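Local coordinates for mitochondrial edited mRNA stability factor 1 (Trypanosoma brucei, PDB 6NL1), which is a nudix-family RNA-binding protein that probably processes the 5' ends of mitochondrial mRNAs and helps stabilise edited transcripts, at residues A[131-136]-A[174-179]. Sequence-based numbering, arbitrary orientation.
Sequences VHIELE and VYLFGS
Phe177 and His132 are partners on two adjacent antiparallel strands and form a hydrogen-bonded pair. Their backbones exchange two bonds, His132 N to Phe177 O (2.8 Å) and Phe177 N to His132 O. Glu134 and Tyr175 repeat the pattern two residues on. From CB outward, Phe177 runs along the neighbouring strand. Its CB lies 3.9 Å from His132 O. CG is anti to its carbonyl carbon (chi1 -54°), which turns one ring edge, CD2 and CE2, toward strand 132-136. CG faces the same oxygen. CD2 comes nearer to it, 3.5 Å from His132 O, and also touches His132 CD2. CE2 reaches Glu134 CB (4.2 Å). Phe177 CD2 lies at the edge of the His132 ring, near its plane, and the two side chains run side by side. His132 NE2 bonds Glu134 OE1 (2.9 Å) and its ND1 bonds Lys126, so both ring nitrogens are engaged and the ring's rotation is fixed. On this face too, Tyr175 OH comes 3.0 Å from Glu136 OE2, with ring and carboxylate almost perpendicular. That same oxygen has a salt bridge to Arg92. The other face is apolar. Ile133 CG1 presses tightly on Leu176 CD2 (3.4 Å), and Leu135 CG lies beside Val174 CG2 (3.9 Å). Strand 132-137 is an outer strand of a four-stranded antiparallel sheet, and 171-178 separates it from strand 100-107. Helix 180-193 covers Val131 and Leu176, while helix 108-111 packs on Leu135 and Val174.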
loop_
_atom_site.group_PDB
_atom_site.type_symbol
_atom_site.label_atom_id
_atom_site.label_comp_id
_atom_site.label_asym_id
_atom_site.label_seq_id
_atom_site.Cartn_x
_atom_site.Cartn_y
_atom_site.Cartn_z
ATOM N N VAL A 131 -13.972 -14.348 7.961
ATOM C CA VAL A 131 -12.767 -15.013 8.463
ATOM C C VAL A 131 -11.670 -14.030 8.861
ATOM O O VAL A 131 -11.353 -13.091 8.131
ATOM C CB VAL A 131 -12.207 -16.014 7.423
ATOM C CG1 VAL A 131 -10.789 -16.492 7.815
ATOM C CG2 VAL A 131 -13.176 -17.184 7.265
ATOM N N HIS A 132 -11.101 -14.243 10.036
ATOM C CA HIS A 132 -9.992 -13.426 10.489
ATOM C C HIS A 132 -8.655 -14.114 10.178
ATOM O O HIS A 132 -8.457 -15.288 10.490
ATOM C CB HIS A 132 -10.111 -13.143 11.983
ATOM C CG HIS A 132 -8.981 -12.333 12.534
ATOM N ND1 HIS A 132 -8.922 -10.966 12.412
ATOM C CD2 HIS A 132 -7.871 -12.700 13.222
ATOM C CE1 HIS A 132 -7.818 -10.519 12.985
ATOM N NE2 HIS A 132 -7.166 -11.550 13.485
ATOM N N ILE A 133 -7.742 -13.362 9.573
ATOM C CA ILE A 133 -6.430 -13.872 9.170
ATOM C C ILE A 133 -5.284 -13.279 9.997
ATOM O O ILE A 133 -5.214 -12.071 10.218
ATOM C CB ILE A 133 -6.187 -13.578 7.680
ATOM C CG1 ILE A 133 -7.059 -14.500 6.825
ATOM C CG2 ILE A 133 -4.723 -13.730 7.324
ATOM C CD1 ILE A 133 -7.149 -14.072 5.378
ATOM N N GLU A 134 -4.388 -14.145 10.448
ATOM C CA GLU A 134 -3.218 -13.732 11.211
ATOM C C GLU A 134 -1.986 -14.397 10.583
ATOM O O GLU A 134 -2.057 -15.552 10.174
ATOM C CB GLU A 134 -3.390 -14.174 12.674
ATOM C CG GLU A 134 -2.659 -13.341 13.704
ATOM C CD GLU A 134 -3.256 -11.962 13.883
ATOM O OE1 GLU A 134 -4.415 -11.861 14.333
ATOM O OE2 GLU A 134 -2.561 -10.976 13.573
ATOM N N LEU A 135 -0.876 -13.666 10.489
ATOM C CA LEU A 135 0.369 -14.190 9.911
ATOM C C LEU A 135 1.518 -14.063 10.894
ATOM O O LEU A 135 1.550 -13.131 11.688
ATOM C CB LEU A 135 0.782 -13.392 8.669
ATOM C CG LEU A 135 0.091 -13.546 7.324
ATOM C CD1 LEU A 135 -1.333 -13.046 7.408
ATOM C CD2 LEU A 135 0.881 -12.763 6.292
ATOM N N GLU A 136 2.492 -14.962 10.800
ATOM C CA GLU A 136 3.721 -14.834 11.584
ATOM C C GLU A 136 4.860 -15.504 10.832
ATOM O O GLU A 136 4.644 -16.467 10.098
ATOM C CB GLU A 136 3.566 -15.495 12.968
ATOM C CG GLU A 136 3.421 -17.028 12.877
ATOM C CD GLU A 136 3.013 -17.704 14.189
ATOM O OE1 GLU A 136 2.634 -17.001 15.151
ATOM O OE2 GLU A 136 3.070 -18.957 14.252
ATOM N N VAL A 174 0.237 -18.927 8.272
ATOM C CA VAL A 174 -0.998 -18.155 8.230
ATOM C C VAL A 174 -2.087 -18.888 8.998
ATOM O O VAL A 174 -2.306 -20.075 8.781
ATOM C CB VAL A 174 -1.463 -17.940 6.775
ATOM C CG1 VAL A 174 -2.792 -17.191 6.731
ATOM C CG2 VAL A 174 -0.388 -17.218 5.970
ATOM N N TYR A 175 -2.760 -18.187 9.904
ATOM C CA TYR A 175 -3.880 -18.775 10.632
ATOM C C TYR A 175 -5.203 -18.167 10.183
ATOM O O TYR A 175 -5.293 -16.962 9.955
ATOM C CB TYR A 175 -3.729 -18.570 12.135
ATOM C CG TYR A 175 -2.513 -19.218 12.741
ATOM C CD1 TYR A 175 -2.602 -20.451 13.378
ATOM C CD2 TYR A 175 -1.276 -18.593 12.684
ATOM C CE1 TYR A 175 -1.491 -21.035 13.935
ATOM C CE2 TYR A 175 -0.168 -19.167 13.237
ATOM C CZ TYR A 175 -0.271 -20.381 13.856
ATOM O OH TYR A 175 0.856 -20.941 14.405
ATOM N N LEU A 176 -6.225 -19.010 10.068
ATOM C CA LEU A 176 -7.563 -18.556 9.721
ATOM C C LEU A 176 -8.516 -18.916 10.853
ATOM O O LEU A 176 -8.541 -20.061 11.312
ATOM C CB LEU A 176 -8.049 -19.203 8.420
ATOM C CG LEU A 176 -7.167 -19.230 7.156
ATOM C CD1 LEU A 176 -7.952 -19.848 6.012
ATOM C CD2 LEU A 176 -6.687 -17.863 6.761
ATOM N N PHE A 177 -9.286 -17.925 11.301
ATOM C CA PHE A 177 -10.303 -18.113 12.336
ATOM C C PHE A 177 -11.667 -17.742 11.774
ATOM O O PHE A 177 -11.877 -16.616 11.316
ATOM C CB PHE A 177 -10.024 -17.205 13.538
ATOM C CG PHE A 177 -8.650 -17.352 14.107
ATOM C CD1 PHE A 177 -8.413 -18.220 15.155
ATOM C CD2 PHE A 177 -7.590 -16.620 13.584
ATOM C CE1 PHE A 177 -7.140 -18.355 15.685
ATOM C CE2 PHE A 177 -6.318 -16.747 14.104
ATOM C CZ PHE A 177 -6.090 -17.618 15.158
ATOM N N GLY A 178 -12.600 -18.681 11.808
ATOM C CA GLY A 178 -13.947 -18.392 11.362
ATOM C C GLY A 178 -14.824 -19.614 11.417
ATOM O O GLY A 178 -14.452 -20.608 12.038
ATOM N N SER A 179 -15.987 -19.538 10.772
ATOM C CA SER A 179 -16.874 -20.695 10.645
ATOM C C SER A 179 -16.339 -21.646 9.571
ATOM O O SER A 179 -15.509 -21.252 8.744
ATOM C CB SER A 179 -18.280 -20.234 10.262
ATOM O OG SER A 179 -18.281 -19.685 8.953
#